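Local coordinates for 2-oxoglutarate dehydrogenase E3 component (Thermus thermophilus, PDB 2YQU), which probably catalyses the NAD(+)-dependent reoxidation of dihydrolipoyl groups on lipoylated protein, as an FAD-containing dimeric disulfide oxidoreductase, at residues 368-373 with 405-410; 384-389 with 438-443; 411-416 with 430-435. All blocks are in the same frame, centred on the assembly; numbering follows the deposited sequence.

Contact 1: residues 368-373 with 405-410; sequences FPYSAS and ARVGDV
Tyr370 reaches with the far end of its phenol ring across the start of helix 407-419, overlapping the backbone of Ala405 and the methyl CG2 of Val407. The hydroxyl makes the one hydrogen bond between the two segments: Tyr370 OH donates to Ala405 O at 2.7 Å. This bond is short but does not follow a lone pair, since the C=O...donor angle is 136° and the phenol oxygen stands 37° above the carbonyl plane. Ala405 O and Val407 CG2 both meet the ring at its edge, near its plane. The backbone N of Ala405 lies off the ring plane, beside CE1: Tyr370 CE1 is 3.5 Å from Ala405 N and 4.1 Å from Ala405 CB. Val407 CG2 lies 3.6 Å from Tyr370 OH and 4.4 Å from Tyr370 CE2, and the two side chains pass at a slant.

The contact joins the C-terminal end of strand 363-369 to the N-terminal start of helix 407-419, within the dimerisation domain. Tyr370 opens a short 3-10 turn directly after that edge strand, and Ala405 precedes Arg406, the N-cap residue of the helix. The ring bridges strand end and helix start, with Ile440 of helix 438-449 and Ala376 of helix 374-379 also packing against Tyr370. At the helix start, Arg406 leads its guanidinium away toward the second subunit, near Arg57 and Arg406 of that chain.

Chemically, a buried phenol O-H donates a hydrogen bond to the carbonyl of buried Ala405 in the turn into the helix, so two polar atoms satisfy each other inside a mostly apolar setting.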
loop_
_atom_site.group_PDB
_atom_site.type_symbol
_atom_site.label_atom_id
_atom_site.label_comp_id
_atom_site.label_asym_id
_atom_site.label_seq_id
_atom_site.Cartn_x
_atom_site.Cartn_y
_atom_site.Cartn_z
ATOM N N PHE A 368 16.398 4.070 1.282
ATOM C CA PHE A 368 16.041 3.622 2.619
ATOM C C PHE A 368 15.698 2.130 2.584
ATOM O O PHE A 368 14.881 1.692 1.763
ATOM C CB PHE A 368 14.871 4.433 3.162
ATOM C CG PHE A 368 14.700 4.312 4.636
ATOM C CD1 PHE A 368 15.494 5.062 5.495
ATOM C CD2 PHE A 368 13.766 3.438 5.179
ATOM C CE1 PHE A 368 15.345 4.948 6.855
ATOM C CE2 PHE A 368 13.604 3.338 6.547
ATOM C CZ PHE A 368 14.401 4.088 7.387
ATOM N N PRO A 369 16.334 1.345 3.446
ATOM C CA PRO A 369 16.150 -0.108 3.440
ATOM C C PRO A 369 14.980 -0.546 4.302
ATOM O O PRO A 369 14.693 0.095 5.320
ATOM C CB PRO A 369 17.449 -0.609 4.058
ATOM C CG PRO A 369 17.791 0.453 5.057
ATOM C CD PRO A 369 17.276 1.763 4.505
ATOM N N TYR A 370 14.330 -1.638 3.902
ATOM C CA TYR A 370 13.271 -2.262 4.696
ATOM C C TYR A 370 13.763 -2.678 6.084
ATOM O O TYR A 370 12.969 -2.781 7.014
ATOM C CB TYR A 370 12.708 -3.496 3.985
ATOM C CG TYR A 370 11.550 -3.228 3.042
ATOM C CD1 TYR A 370 10.299 -3.783 3.278
ATOM C CD2 TYR A 370 11.710 -2.441 1.904
ATOM C CE1 TYR A 370 9.236 -3.566 2.413
ATOM C CE2 TYR A 370 10.654 -2.214 1.039
ATOM C CZ TYR A 370 9.418 -2.769 1.299
ATOM O OH TYR A 370 8.380 -2.554 0.431
ATOM N N SER A 371 15.066 -2.910 6.220
ATOM C CA SER A 371 15.657 -3.332 7.492
ATOM C C SER A 371 15.563 -2.261 8.563
ATOM O O SER A 371 15.601 -2.572 9.749
ATOM C CB SER A 371 17.123 -3.727 7.296
ATOM O OG SER A 371 17.878 -2.650 6.789
ATOM N N ALA A 372 15.446 -1.005 8.144
ATOM C CA ALA A 372 15.294 0.117 9.072
ATOM C C ALA A 372 13.825 0.520 9.312
ATOM O O ALA A 372 13.564 1.505 10.002
ATOM C CB ALA A 372 16.095 1.303 8.563
ATOM N N SER A 373 12.880 -0.228 8.732
ATOM C CA SER A 373 11.448 0.065 8.848
ATOM C C SER A 373 10.805 -0.665 10.029
ATOM O O SER A 373 10.868 -1.894 10.102
ATOM C CB SER A 373 10.716 -0.340 7.565
ATOM O OG SER A 373 9.323 -0.396 7.785
ATOM N N ALA A 405 8.405 -6.223 0.292
ATOM C CA ALA A 405 7.024 -6.557 0.595
ATOM C C ALA A 405 6.124 -5.388 0.215
ATOM O O ALA A 405 6.357 -4.273 0.625
ATOM C CB ALA A 405 6.892 -6.879 2.077
ATOM N N ARG A 406 5.144 -5.649 -0.642
ATOM C CA ARG A 406 4.136 -4.660 -1.024
ATOM C C ARG A 406 4.693 -3.363 -1.630
ATOM O O ARG A 406 4.035 -2.337 -1.596
ATOM C CB ARG A 406 3.230 -4.376 0.176
ATOM C CG ARG A 406 2.518 -5.646 0.636
ATOM C CD ARG A 406 2.132 -5.680 2.066
ATOM N NE ARG A 406 1.630 -7.005 2.412
ATOM C CZ ARG A 406 1.138 -7.332 3.594
ATOM N NH1 ARG A 406 1.072 -6.435 4.566
ATOM N NH2 ARG A 406 0.705 -8.569 3.810
ATOM N N VAL A 407 5.876 -3.416 -2.234
ATOM C CA VAL A 407 6.512 -2.193 -2.705
ATOM C C VAL A 407 5.697 -1.524 -3.810
ATOM O O VAL A 407 5.749 -0.312 -3.976
ATOM C CB VAL A 407 7.975 -2.432 -3.147
ATOM C CG1 VAL A 407 8.069 -2.804 -4.615
ATOM C CG2 VAL A 407 8.829 -1.210 -2.833
ATOM N N GLY A 408 4.953 -2.320 -4.563
ATOM C CA GLY A 408 4.037 -1.777 -5.542
ATOM C C GLY A 408 2.968 -0.890 -4.926
ATOM O O GLY A 408 2.658 0.195 -5.460
ATOM N N ASP A 409 2.390 -1.341 -3.819
ATOM C CA ASP A 409 1.412 -0.539 -3.083
ATOM C C ASP A 409 2.031 0.759 -2.576
ATOM O O ASP A 409 1.403 1.808 -2.605
ATOM C CB ASP A 409 0.846 -1.302 -1.890
ATOM C CG ASP A 409 0.030 -2.511 -2.288
ATOM O OD1 ASP A 409 -0.451 -2.593 -3.449
ATOM O OD2 ASP A 409 -0.190 -3.437 -1.479
ATOM N N VAL A 410 3.258 0.678 -2.086
ATOM C CA VAL A 410 3.953 1.849 -1.576
ATOM C C VAL A 410 4.230 2.836 -2.706
ATOM O O VAL A 410 4.049 4.051 -2.539
ATOM C CB VAL A 410 5.282 1.464 -0.865
ATOM C CG1 VAL A 410 6.080 2.705 -0.480
ATOM C CG2 VAL A 410 4.984 0.620 0.377
#

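Contact 2: residues 384-389 with 438-443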
loop_
_atom_site.group_PDB
_atom_site.type_symbol
_atom_site.label_atom_id
_atom_site.label_comp_id
_atom_site.label_asym_id
_atom_site.label_seq_id
_atom_site.Cartn_x
_atom_site.Cartn_y
_atom_site.Cartn_z
ATOM N N GLY A 384 15.001 -5.631 1.237
ATOM C CA GLY A 384 14.437 -4.708 0.278
ATOM C C GLY A 384 14.858 -3.282 0.522
ATOM O O GLY A 384 15.499 -2.967 1.523
ATOM N N PHE A 385 14.500 -2.415 -0.417
ATOM C CA PHE A 385 14.755 -0.987 -0.288
ATOM C C PHE A 385 13.852 -0.209 -1.228
ATOM O O PHE A 385 13.251 -0.771 -2.139
ATOM C CB PHE A 385 16.221 -0.669 -0.622
ATOM C CG PHE A 385 16.589 -0.946 -2.065
ATOM C CD1 PHE A 385 16.408 0.030 -3.046
ATOM C CD2 PHE A 385 17.127 -2.172 -2.433
ATOM C CE1 PHE A 385 16.746 -0.224 -4.375
ATOM C CE2 PHE A 385 17.472 -2.432 -3.762
ATOM C CZ PHE A 385 17.282 -1.455 -4.730
ATOM N N ILE A 386 13.745 1.088 -0.982
ATOM C CA ILE A 386 13.202 2.017 -1.971
ATOM C C ILE A 386 14.235 3.112 -2.215
ATOM O O ILE A 386 14.896 3.574 -1.290
ATOM C CB ILE A 386 11.846 2.621 -1.518
ATOM C CG1 ILE A 386 10.778 1.526 -1.438
ATOM C CG2 ILE A 386 11.391 3.724 -2.494
ATOM C CD1 ILE A 386 9.473 1.975 -0.812
ATOM N N LYS A 387 14.351 3.505 -3.476
ATOM C CA LYS A 387 15.321 4.463 -3.947
ATOM C C LYS A 387 14.573 5.572 -4.685
ATOM O O LYS A 387 13.750 5.296 -5.561
ATOM C CB LYS A 387 16.305 3.732 -4.866
ATOM C CG LYS A 387 17.154 4.589 -5.749
ATOM C CD LYS A 387 18.348 3.815 -6.294
ATOM C CE LYS A 387 18.021 3.069 -7.589
ATOM N NZ LYS A 387 19.237 2.408 -8.186
ATOM N N VAL A 388 14.838 6.816 -4.307
ATOM C CA VAL A 388 14.315 7.988 -4.992
ATOM C C VAL A 388 15.450 8.685 -5.747
ATOM O O VAL A 388 16.511 8.946 -5.191
ATOM C CB VAL A 388 13.651 8.967 -4.002
ATOM C CG1 VAL A 388 13.276 10.296 -4.690
ATOM C CG2 VAL A 388 12.427 8.325 -3.352
ATOM N N LEU A 389 15.215 8.971 -7.020
ATOM C CA LEU A 389 16.159 9.716 -7.843
ATOM C C LEU A 389 15.604 11.121 -8.022
ATOM O O LEU A 389 14.486 11.272 -8.470
ATOM C CB LEU A 389 16.322 9.031 -9.196
ATOM C CG LEU A 389 16.644 7.536 -9.116
ATOM C CD1 LEU A 389 16.824 6.938 -10.488
ATOM C CD2 LEU A 389 17.885 7.310 -8.265
ATOM N N SER A 438 4.916 2.985 3.920
ATOM C CA SER A 438 5.038 4.278 3.226
ATOM C C SER A 438 6.144 5.147 3.820
ATOM O O SER A 438 6.722 5.972 3.130
ATOM C CB SER A 438 3.716 5.065 3.232
ATOM O OG SER A 438 3.418 5.570 4.522
ATOM N N GLU A 439 6.450 4.959 5.097
ATOM C CA GLU A 439 7.552 5.689 5.697
ATOM C C GLU A 439 8.912 5.357 5.053
ATOM O O GLU A 439 9.842 6.145 5.159
ATOM C CB GLU A 439 7.625 5.413 7.192
ATOM C CG GLU A 439 6.417 5.885 7.983
ATOM C CD GLU A 439 6.516 5.466 9.431
ATOM O OE1 GLU A 439 6.801 6.343 10.267
ATOM O OE2 GLU A 439 6.350 4.258 9.718
ATOM N N ILE A 440 9.036 4.189 4.421
ATOM C CA ILE A 440 10.255 3.846 3.678
ATOM C C ILE A 440 10.423 4.801 2.491
ATOM O O ILE A 440 11.520 5.276 2.209
ATOM C CB ILE A 440 10.227 2.376 3.211
ATOM C CG1 ILE A 440 10.130 1.436 4.420
ATOM C CG2 ILE A 440 11.459 2.043 2.340
ATOM C CD1 ILE A 440 9.777 0.020 4.056
ATOM N N LEU A 441 9.325 5.057 1.783
ATOM C CA LEU A 441 9.330 6.021 0.694
ATOM C C LEU A 441 9.638 7.428 1.198
ATOM O O LEU A 441 10.432 8.142 0.583
ATOM C CB LEU A 441 7.987 6.009 -0.035
ATOM C CG LEU A 441 7.822 7.040 -1.157
ATOM C CD1 LEU A 441 8.854 6.812 -2.263
ATOM C CD2 LEU A 441 6.423 6.957 -1.697
ATOM N N LYS A 442 9.017 7.810 2.315
ATOM C CA LYS A 442 9.234 9.118 2.930
ATOM C C LYS A 442 10.718 9.352 3.194
ATOM O O LYS A 442 11.260 10.383 2.804
ATOM C CB LYS A 442 8.469 9.228 4.247
ATOM C CG LYS A 442 8.605 10.570 4.956
ATOM C CD LYS A 442 8.119 10.466 6.389
ATOM C CE LYS A 442 8.319 11.758 7.143
ATOM N NZ LYS A 442 8.313 11.533 8.612
ATOM N N GLU A 443 11.365 8.389 3.854
ATOM C CA GLU A 443 12.766 8.530 4.238
ATOM C C GLU A 443 13.679 8.483 3.018
ATOM O O GLU A 443 14.662 9.211 2.961
ATOM C CB GLU A 443 13.173 7.468 5.274
ATOM C CG GLU A 443 12.457 7.558 6.618
ATOM C CD GLU A 443 12.987 8.643 7.547
ATOM O OE1 GLU A 443 14.119 9.118 7.353
ATOM O OE2 GLU A 443 12.257 9.037 8.480
#
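This is an apolar strand-on-helix packing contact, buried in the dimerisation domain, in which helix 438-449 lies against one face of the antiparallel sheet. The axes of strand 385-389 and helix 438-443 approach to 7.9 Å and run in roughly the same sense, 36° apart. Ile386 and Val388, two residues apart on the strand, both point toward the helix, while Phe385 and Lys387 point away, as strand alternation requires. Ile386 straddles two helix residues with its two branches. Its CG1 branch carries Ile386 CD1 to 3.7 Å from Ile440 CG2, the side chains crossing at about a right angle. With CG1 beside the backbone N (chi1 -66°), CG2 stands anti to that N and goes to Leu441, Ile386 CG2 lying 4.0 Å from Leu441 CD1. That same methyl of Leu441 meets the next strand residue pointing toward the helix, Val388 CG2 lying 4.0 Å from Leu441 CD1, so one leucine branch bridges both strand residues.

The strand sits between 363-369 and 397-404 in the five-stranded sheet of the dimerisation domain, and helix 407-419 packs beside this layer: Val407 and Val410 also touch Ile386, and Val410 touches Leu441. Replacing Ile386 by an alanine would probably open a gap between the strand and helix, leaving Ile440 CG2 without its methyl partner and Leu441 CD1 with Val388 alone on the strand.

Contact 3: residues 411-416 with 430-435; sequences LAEAAL and APHAHP. With FAD (flavin-adenine dinucleotide), chain H.
With chi1 near -167° and the rest of the chain extended, Glu413 carries its carboxylate straight out from helix 407-419 to meet His432, whose ring comes from the opposite direction. Their flat groups end up nearly coplanar, 27° apart, with the carboxylate at the ring edge. His432 NE2 donates to Glu413 OE2 at 2.6 Å, with an N-H...O angle of 151°. OE2 uses its syn lone pair and sits somewhat out of the plane of the His432 ring. The second ring nitrogen, His432 ND1, makes a weak, bent bond to Ala430 O (2.8 Å), so both ring nitrogens have acceptors.

Two residues on, the loop reaches the flavin bound largely by the second subunit, for instance through Thr39 and Lys49 of that subunit: FAD N3 donates to His434 O at 2.9 Å. His434, the predicted proton acceptor, also hydrogen-bonds Glu439 through ND1, and a cis peptide bond precedes Pro435. Ser438 packs against both Glu413 and His432.

The bonds at the two nitrogens restrain the ring's rotation and tie this loop to the helix, and the buried carboxylate would probably favour a positively charged His432.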
loop_
_atom_site.group_PDB
_atom_site.type_symbol
_atom_site.label_atom_id
_atom_site.label_comp_id
_atom_site.label_asym_id
_atom_site.label_seq_id
_atom_site.Cartn_x
_atom_site.Cartn_y
_atom_site.Cartn_z
ATOM N N LEU A 411 4.629 2.324 -3.868
ATOM C CA LEU A 411 5.026 3.200 -4.966
ATOM C C LEU A 411 3.838 3.784 -5.737
ATOM O O LEU A 411 4.046 4.595 -6.637
ATOM C CB LEU A 411 5.998 2.490 -5.915
ATOM C CG LEU A 411 7.468 2.821 -5.721
ATOM C CD1 LEU A 411 7.860 2.674 -4.261
ATOM C CD2 LEU A 411 8.323 1.939 -6.619
ATOM N N ALA A 412 2.610 3.393 -5.383
ATOM C CA ALA A 412 1.419 4.115 -5.820
ATOM C C ALA A 412 1.541 5.589 -5.480
ATOM O O ALA A 412 1.225 6.442 -6.295
ATOM C CB ALA A 412 0.159 3.530 -5.197
ATOM N N GLU A 413 1.998 5.875 -4.267
ATOM C CA GLU A 413 2.247 7.242 -3.832
ATOM C C GLU A 413 3.356 7.935 -4.633
ATOM O O GLU A 413 3.281 9.142 -4.897
ATOM C CB GLU A 413 2.615 7.231 -2.351
ATOM C CG GLU A 413 2.595 8.594 -1.707
ATOM C CD GLU A 413 3.229 8.595 -0.346
ATOM O OE1 GLU A 413 3.232 7.535 0.321
ATOM O OE2 GLU A 413 3.728 9.658 0.050
ATOM N N ALA A 414 4.385 7.179 -4.995
ATOM C CA ALA A 414 5.503 7.696 -5.779
ATOM C C ALA A 414 5.058 8.103 -7.174
ATOM O O ALA A 414 5.483 9.139 -7.698
ATOM C CB ALA A 414 6.609 6.655 -5.875
ATOM N N ALA A 415 4.194 7.286 -7.758
ATOM C CA ALA A 415 3.631 7.572 -9.065
ATOM C C ALA A 415 2.814 8.865 -9.010
ATOM O O ALA A 415 2.937 9.710 -9.906
ATOM C CB ALA A 415 2.795 6.403 -9.551
ATOM N N LEU A 416 2.017 9.026 -7.951
ATOM C CA LEU A 416 1.258 10.256 -7.739
ATOM C C LEU A 416 2.185 11.439 -7.607
ATOM O O LEU A 416 1.944 12.471 -8.218
ATOM C CB LEU A 416 0.359 10.182 -6.508
ATOM C CG LEU A 416 -0.618 11.360 -6.346
ATOM C CD1 LEU A 416 -1.608 11.405 -7.500
ATOM C CD2 LEU A 416 -1.349 11.293 -5.020
ATOM N N ALA A 430 5.809 15.400 3.492
ATOM C CA ALA A 430 4.400 15.045 3.617
ATOM C C ALA A 430 4.212 14.056 4.769
ATOM O O ALA A 430 5.092 13.224 5.016
ATOM C CB ALA A 430 3.887 14.450 2.326
ATOM N N PRO A 431 3.102 14.157 5.497
ATOM C CA PRO A 431 2.852 13.221 6.597
ATOM C C PRO A 431 2.738 11.796 6.098
ATOM O O PRO A 431 2.173 11.544 5.037
ATOM C CB PRO A 431 1.519 13.693 7.183
ATOM C CG PRO A 431 1.363 15.100 6.715
ATOM C CD PRO A 431 2.033 15.166 5.387
ATOM N N HIS A 432 3.296 10.871 6.859
ATOM C CA HIS A 432 3.122 9.457 6.582
ATOM C C HIS A 432 2.791 8.747 7.868
ATOM O O HIS A 432 3.455 8.967 8.880
ATOM C CB HIS A 432 4.382 8.874 5.968
ATOM C CG HIS A 432 4.642 9.351 4.572
ATOM N ND1 HIS A 432 5.350 10.501 4.296
ATOM C CD2 HIS A 432 4.238 8.860 3.377
ATOM C CE1 HIS A 432 5.412 10.671 2.987
ATOM N NE2 HIS A 432 4.746 9.688 2.406
ATOM N N ALA A 433 1.754 7.914 7.817
ATOM C CA ALA A 433 1.306 7.115 8.950
ATOM C C ALA A 433 2.442 6.286 9.537
ATOM O O ALA A 433 3.232 5.683 8.799
ATOM C CB ALA A 433 0.164 6.194 8.511
ATOM N N HIS A 434 2.536 6.285 10.866
ATOM C CA HIS A 434 3.445 5.391 11.568
ATOM C C HIS A 434 2.635 4.323 12.319
ATOM O O HIS A 434 1.629 4.664 12.936
ATOM C CB HIS A 434 4.282 6.191 12.555
ATOM C CG HIS A 434 5.195 5.350 13.381
ATOM N ND1 HIS A 434 6.405 4.885 12.915
ATOM C CD2 HIS A 434 5.066 4.874 14.641
ATOM C CE1 HIS A 434 6.983 4.160 13.857
ATOM N NE2 HIS A 434 6.190 4.136 14.912
ATOM N N PRO A 435 3.042 3.050 12.306
ATOM C CA PRO A 435 4.139 2.518 11.499
ATOM C C PRO A 435 3.595 1.975 10.181
ATOM O O PRO A 435 2.662 1.181 10.197
ATOM C CB PRO A 435 4.677 1.363 12.356
ATOM C CG PRO A 435 3.549 1.013 13.317
ATOM C CD PRO A 435 2.439 2.009 13.153
HETATM P PA FAD H . 5.454 9.455 24.087
HETATM O O1A FAD H . 4.518 8.980 25.128
HETATM O O2A FAD H . 5.685 8.436 22.975
HETATM O O5B FAD H . 6.858 9.865 24.744
HETATM C C5B FAD H . 6.897 10.631 25.920
HETATM C C4B FAD H . 8.100 10.178 26.724
HETATM O O4B FAD H . 8.353 11.152 27.719
HETATM C C3B FAD H . 7.872 8.851 27.436
HETATM O O3B FAD H . 8.866 7.945 27.016
HETATM C C2B FAD H . 7.956 9.204 28.915
HETATM O O2B FAD H . 8.571 8.201 29.689
HETATM C C1B FAD H . 8.752 10.496 28.901
HETATM N N9A FAD H . 8.510 11.421 30.014
HETATM C C8A FAD H . 7.318 11.918 30.459
HETATM N N7A FAD H . 7.556 12.771 31.475
HETATM C C5A FAD H . 8.887 12.837 31.683
HETATM C C6A FAD H . 9.675 13.546 32.585
HETATM N N6A FAD H . 9.203 14.602 33.245
HETATM N N1A FAD H . 11.033 13.362 32.509
HETATM C C2A FAD H . 11.633 12.533 31.594
HETATM N N3A FAD H . 10.841 11.846 30.702
HETATM C C4A FAD H . 9.500 11.992 30.768
HETATM N N1 FAD H . 0.154 5.974 17.296
HETATM C C2 FAD H . 0.214 5.858 15.926
HETATM O O2 FAD H . 0.420 6.857 15.236
HETATM N N3 FAD H . 0.054 4.626 15.330
HETATM C C4 FAD H . -0.191 3.500 16.087
HETATM O O4 FAD H . 0.010 2.407 15.555
HETATM C C4X FAD H . -0.262 3.615 17.481
HETATM N N5 FAD H . -0.499 2.511 18.271
HETATM C C5X FAD H . -0.548 2.647 19.652
HETATM C C6 FAD H . -0.791 1.520 20.424
HETATM C C7 FAD H . -0.851 1.611 21.814
HETATM C C7M FAD H . -1.107 0.357 22.609
HETATM C C8 FAD H . -0.671 2.842 22.438
HETATM C C8M FAD H . -0.348 2.899 23.909
HETATM C C9 FAD H . -0.436 3.984 21.661
HETATM C C9A FAD H . -0.377 3.891 20.261
HETATM N N10 FAD H . -0.144 5.006 19.465
HETATM C C10 FAD H . -0.093 4.861 18.077
HETATM C "C1'" FAD H . -0.097 6.399 20.021
HETATM C "C2'" FAD H . 1.370 6.805 20.156
HETATM O "O2'" FAD H . 2.058 5.898 20.990
HETATM C "C3'" FAD H . 1.518 8.218 20.685
HETATM O "O3'" FAD H . 0.732 9.081 19.886
HETATM C "C4'" FAD H . 2.974 8.664 20.615
HETATM O "O4'" FAD H . 3.805 7.813 21.385
HETATM C "C5'" FAD H . 3.109 10.105 21.086
HETATM O "O5'" FAD H . 4.470 10.462 21.038
HETATM P P FAD H . 5.036 11.534 22.102
HETATM O O1P FAD H . 6.455 11.805 21.804
HETATM O O2P FAD H . 4.169 12.787 22.168
HETATM O O3P FAD H . 4.891 10.854 23.548
#

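In the fold
All three contacts lie in the dimerisation domain, on the same side of the chain's centre. Contacts 1 and 2 are closest, with centres about 7 Å apart; 1 and 3 are about 11 Å apart, 2 and 3 about 9 Å. Contact 1 and contact 2 share the antiparallel sheet through neighbouring strands 363-369 and 385-391, paired by backbone bonds, and their segments alternate along the chain. Contact 3 continues helix 407-419 from contact 1, and its two segments fall between those of contact 2. Contacts 2 and 3 are joined at Glu439 and His434, so the contacts run from the sheet, through the helices packed on it, to the loop that meets the FAD of the neighbouring subunit.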